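Local coordinates for protein 2,3,4,5-tetrahydropyridine-2,6-dicarboxylate N-succinyltransferase (Campylobacter jejuni, PDB 2RIJ) that probably catalyses the transfer of a succinyl group from succinyl-CoA to tetrahydrodipicolinate, opening the succinylase branch of lysine biosynthesis, and works as a homotrimer, at residues P154-N159 with A290-K295; L360-D365 with M371-N376. One frame throughout, in Å; residues are numbered along the deposited sequence. Where two conformers were deposited one is given.

Interaction 1 (P154-N159 with A290-K295); sequences PLRSIN and AISVGK
Arg156 reaches Ala290 and Ser292 with the whole length of its side chain, since the backbones themselves stay apart: the nearest CA pair, Arg156 and Ala290, is separated by 8.7 Å. The guanidinium group meets the 290-295 segment by a face and by its edge. One face lies against the methyl of Ala290, whose CB is 3.2 Å from Arg156 NE and sits toward the rim of the flat group rather than over its middle. The edge turns to Ser292, where OG accepts a hydrogen bond from Arg156 NH2 at 2.8 Å, with the oxygen 16° out of the guanidinium plane. A weak second bond runs from Arg156 NH1 to the same OG at 3.1 Å. The carbonyl oxygen of Ile291 lies in that plane, also at the edge, 2.8 Å from Arg156 NH2. Arg156 NE donates to the carbonyl oxygen of Ser264, so the group's rotation is fixed from two directions.

At the root of the side chain, Arg156 occupies the third position of a type II turn, with phi 69°. Pro154 O closes this turn by accepting from both Ser157 N and Ser157 OG. The arginine thus docks a turn of the N-terminal region on successive coils of the left-handed parallel beta-helix characteristic of hexapeptide-repeat acyltransferases, touching Ser264 on one coil and Ser292 on the next.

Interaction 2 (L360-D365 with M371-N376); sequences LHFRQD and MIVALN
Arg363 starts with CG wedged between its backbone N and carbonyl carbon (chi1 53°), then runs extended to NE, bringing its guanidinium over Ile372 CG2 of the partner strand, with Arg363 NH2 3.7 Å from Ala374 CB. In the conformer given, Ile372 CG2 lies under the centre of that flat group, 3.8 Å from Arg363 CZ, while Arg363 NE donates to a water that is weakly linked to Leu375 O. A second water joins Leu375 O to His361 ND1; His361 NE2 is bonded to Asp316, a predicted succinyl-CoA-binding residue.

Phe362 and Val373 point the same way from the other face of the sheet. Val373 CG2, anti to its own backbone N, makes a CH-pi contact 4.1 Å from the centroid of the Phe362 ring, and also meets Leu360 CD2 at 3.8 Å. Farther along this face, the selenium of Met371, here selenomethionine, lies 4.0 Å from Gln364 CD.

Two reciprocal backbone pairs, His361 with Ala374 and Arg363 with Ile372, carry four hydrogen bonds; that from Ile372 N to Arg363 O is 2.8 Å long with 167° at the hydrogen. This register defines an antiparallel beta hairpin beyond the hexapeptide coils, whose first strand includes Arg363 and Gln364 of the predicted succinyl-CoA site.

Interaction 1 and interaction 2 follow one another along the chain, with centres 25 Å apart and nearest atoms about 8 Å apart, so they do not touch. Interaction 1 ties the N-terminal region to the beta-helix near the middle of the chain, its centre about 11 Å from the centre of the chain. The centre of interaction 2 is about 33 Å from it, in the hairpin that continues a sheet of the beta-helix beside strand 314-315. Their relation to the predicted succinyl-CoA site differs: interaction 2 contains Arg363, Gln364 and Asp365, whereas in interaction 1 the Ile291 side chain is about 10 Å from that of Ser278 and about 12 Å from that of Arg260.

Interaction 1 (P154-N159 with A290-K295)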
# COMPACT_ATOMS: atom_id res chain seq x y z
N PRO A 154 -12.92 -37.54 25.85
CA PRO A 154 -12.56 -36.25 25.23
C PRO A 154 -13.04 -36.07 23.81
O PRO A 154 -13.26 -37.04 23.08
CB PRO A 154 -11.03 -36.22 25.27
CG PRO A 154 -10.63 -37.37 26.14
CD PRO A 154 -11.72 -38.36 26.14
N LEU A 155 -13.22 -34.80 23.45
CA LEU A 155 -13.54 -34.41 22.08
C LEU A 155 -12.55 -35.06 21.11
O LEU A 155 -11.36 -35.23 21.44
CB LEU A 155 -13.48 -32.90 21.95
CG LEU A 155 -14.66 -32.14 22.54
CD1 LEU A 155 -14.38 -30.63 22.72
CD2 LEU A 155 -15.85 -32.39 21.58
N ARG A 156 -13.07 -35.50 19.98
CA ARG A 156 -12.32 -36.19 18.90
C ARG A 156 -11.81 -37.61 19.18
O ARG A 156 -11.28 -38.26 18.27
CB ARG A 156 -11.13 -35.36 18.44
CG ARG A 156 -11.40 -33.95 18.06
CD ARG A 156 -10.01 -33.33 17.73
NE ARG A 156 -10.09 -31.93 17.48
CZ ARG A 156 -9.07 -31.11 17.66
NH1 ARG A 156 -7.90 -31.53 18.10
NH2 ARG A 156 -9.23 -29.84 17.39
N SER A 157 -12.05 -38.12 20.37
CA SER A 157 -11.40 -39.33 20.83
C SER A 157 -12.16 -40.59 20.42
O SER A 157 -11.64 -41.67 20.60
CB SER A 157 -11.21 -39.25 22.34
OG SER A 157 -12.42 -39.49 23.01
N ILE A 158 -13.38 -40.46 19.87
CA ILE A 158 -14.15 -41.65 19.49
C ILE A 158 -14.65 -41.61 18.07
O ILE A 158 -14.80 -40.56 17.47
CB ILE A 158 -15.33 -41.96 20.49
CG1 ILE A 158 -16.33 -40.81 20.55
CG2 ILE A 158 -14.81 -42.35 21.90
CD1 ILE A 158 -17.60 -41.20 21.31
N ASN A 159 -14.91 -42.79 17.53
CA ASN A 159 -15.25 -42.96 16.11
C ASN A 159 -16.73 -42.74 15.86
O ASN A 159 -17.57 -43.47 16.36
CB ASN A 159 -14.79 -44.35 15.64
CG ASN A 159 -14.81 -44.51 14.14
OD1 ASN A 159 -15.66 -43.94 13.49
ND2 ASN A 159 -13.90 -45.34 13.59
N ALA A 290 -7.56 -31.48 12.57
CA ALA A 290 -8.61 -30.72 13.24
C ALA A 290 -8.03 -29.39 13.76
O ALA A 290 -6.87 -29.33 14.12
CB ALA A 290 -9.20 -31.58 14.38
N ILE A 291 -8.84 -28.35 13.82
CA ILE A 291 -8.43 -27.05 14.37
C ILE A 291 -8.68 -26.96 15.88
O ILE A 291 -9.75 -27.30 16.35
CB ILE A 291 -9.15 -25.95 13.61
CG1 ILE A 291 -8.57 -25.91 12.19
CG2 ILE A 291 -9.03 -24.59 14.29
CD1 ILE A 291 -9.38 -25.14 11.25
N SER A 292 -7.65 -26.57 16.64
CA SER A 292 -7.72 -26.31 18.07
C SER A 292 -7.28 -24.87 18.34
O SER A 292 -6.34 -24.41 17.73
CB SER A 292 -6.76 -27.22 18.82
OG SER A 292 -7.09 -28.59 18.69
N VAL A 293 -7.98 -24.18 19.22
CA VAL A 293 -7.58 -22.87 19.70
C VAL A 293 -7.17 -23.09 21.16
O VAL A 293 -7.86 -23.77 21.91
CB VAL A 293 -8.75 -21.90 19.52
CG1 VAL A 293 -8.62 -20.65 20.33
CG2 VAL A 293 -8.97 -21.63 17.99
N GLY A 294 -6.04 -22.53 21.56
CA GLY A 294 -5.51 -22.81 22.89
C GLY A 294 -6.17 -21.99 23.98
O GLY A 294 -7.24 -21.44 23.81
N LYS A 295 -5.50 -21.92 25.13
CA LYS A 295 -5.99 -21.22 26.29
C LYS A 295 -5.90 -19.71 26.18
O LYS A 295 -4.96 -19.17 25.63
CB LYS A 295 -5.18 -21.64 27.52
CG LYS A 295 -5.36 -23.07 27.89
CD LYS A 295 -4.68 -23.36 29.22
CE LYS A 295 -4.62 -24.85 29.46
NZ LYS A 295 -4.23 -25.14 30.89

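Interaction 2 (L360-D365 with M371-N376)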
# COMPACT_ATOMS: atom_id res chain seq x y z
N LEU A 360 0.54 -15.18 19.37
CA LEU A 360 0.35 -14.49 18.11
C LEU A 360 -0.78 -13.46 18.20
O LEU A 360 -1.81 -13.66 18.84
CB LEU A 360 0.01 -15.46 16.96
CG LEU A 360 0.99 -16.61 16.66
CD1 LEU A 360 0.51 -17.37 15.42
CD2 LEU A 360 2.37 -16.08 16.40
N HIS A 361 -0.56 -12.37 17.51
CA HIS A 361 -1.56 -11.33 17.38
C HIS A 361 -1.75 -11.03 15.92
O HIS A 361 -0.87 -10.44 15.27
CB HIS A 361 -1.17 -10.09 18.18
CG HIS A 361 -2.22 -9.02 18.19
ND1 HIS A 361 -2.10 -7.88 18.95
CD2 HIS A 361 -3.44 -8.95 17.60
CE1 HIS A 361 -3.17 -7.13 18.79
NE2 HIS A 361 -4.02 -7.77 18.00
N PHE A 362 -2.89 -11.46 15.38
CA PHE A 362 -3.24 -11.22 13.99
C PHE A 362 -4.06 -9.92 13.90
O PHE A 362 -5.07 -9.73 14.57
CB PHE A 362 -4.03 -12.38 13.37
CG PHE A 362 -3.26 -13.69 13.29
CD1 PHE A 362 -2.44 -13.94 12.21
CD2 PHE A 362 -3.33 -14.64 14.31
CE1 PHE A 362 -1.72 -15.13 12.12
CE2 PHE A 362 -2.62 -15.84 14.21
CZ PHE A 362 -1.83 -16.07 13.12
N ARG A 363 -3.55 -9.02 13.09
CA ARG A 363 -4.14 -7.67 12.94
C ARG A 363 -3.90 -7.16 11.54
O ARG A 363 -3.14 -7.75 10.77
CB ARG A 363 -3.58 -6.74 14.00
CG ARG A 363 -2.08 -6.66 14.09
CD ARG A 363 -1.73 -5.70 15.22
NE ARG A 363 -0.28 -5.57 15.42
CZ ARG A 363 0.52 -4.83 14.64
NH1 ARG A 363 0.03 -4.16 13.59
NH2 ARG A 363 1.82 -4.77 14.93
N GLN A 364 -4.64 -6.12 11.17
CA GLN A 364 -4.40 -5.42 9.92
C GLN A 364 -3.74 -4.07 10.17
O GLN A 364 -4.12 -3.35 11.09
CB GLN A 364 -5.69 -5.18 9.13
CG GLN A 364 -5.43 -4.66 7.71
CD GLN A 364 -6.53 -5.01 6.68
OE1 GLN A 364 -7.63 -5.41 7.04
NE2 GLN A 364 -6.21 -4.85 5.39
N ASP A 365 -2.73 -3.74 9.36
CA ASP A 365 -2.14 -2.40 9.42
C ASP A 365 -3.12 -1.46 8.74
O ASP A 365 -3.43 -1.60 7.58
CB ASP A 365 -0.78 -2.38 8.76
CG ASP A 365 -0.06 -1.03 8.93
OD1 ASP A 365 -0.60 0.03 8.58
OD2 ASP A 365 1.07 -1.04 9.39
N MSE A 371 -1.67 -7.36 6.12
CA MSE A 371 -1.98 -8.30 7.18
C MSE A 371 -0.71 -8.59 7.98
O MSE A 371 0.36 -8.92 7.41
CB MSE A 371 -2.57 -9.59 6.63
CG MSE A 371 -3.88 -9.41 5.91
SE MSE A 371 -5.25 -8.79 7.12
CE MSE A 371 -5.65 -10.36 8.09
N ILE A 372 -0.81 -8.43 9.29
CA ILE A 372 0.34 -8.62 10.19
C ILE A 372 0.13 -9.78 11.16
O ILE A 372 -0.96 -10.00 11.65
CB ILE A 372 0.66 -7.32 10.99
CG1 ILE A 372 1.34 -6.29 10.07
CG2 ILE A 372 1.55 -7.60 12.25
CD1 ILE A 372 1.21 -4.86 10.57
N VAL A 373 1.20 -10.51 11.44
CA VAL A 373 1.25 -11.38 12.60
C VAL A 373 2.34 -10.80 13.54
O VAL A 373 3.49 -10.59 13.11
CB VAL A 373 1.45 -12.87 12.28
CG1 VAL A 373 2.79 -13.15 11.49
CG2 VAL A 373 1.35 -13.66 13.59
N ALA A 374 1.96 -10.49 14.77
CA ALA A 374 2.82 -9.79 15.73
C ALA A 374 2.74 -10.45 17.11
O ALA A 374 2.06 -11.47 17.27
CB ALA A 374 2.43 -8.31 15.81
N LEU A 375 3.39 -9.86 18.12
CA LEU A 375 3.32 -10.37 19.47
C LEU A 375 2.06 -9.87 20.17
O LEU A 375 1.74 -8.68 20.16
CB LEU A 375 4.56 -9.95 20.29
CG LEU A 375 4.60 -10.28 21.78
CD1 LEU A 375 4.86 -11.77 22.02
CD2 LEU A 375 5.62 -9.35 22.51
N ASN A 376 1.36 -10.78 20.82
CA ASN A 376 0.36 -10.40 21.79
C ASN A 376 1.15 -9.90 23.02
O ASN A 376 1.77 -10.69 23.72
CB ASN A 376 -0.51 -11.59 22.14
CG ASN A 376 -1.43 -11.30 23.33
OD1 ASN A 376 -1.49 -10.16 23.82
ND2 ASN A 376 -2.10 -12.33 23.83
O HOH W 1 -0.74 -7.12 21.37
O HOH W 2 0.67 -6.35 18.08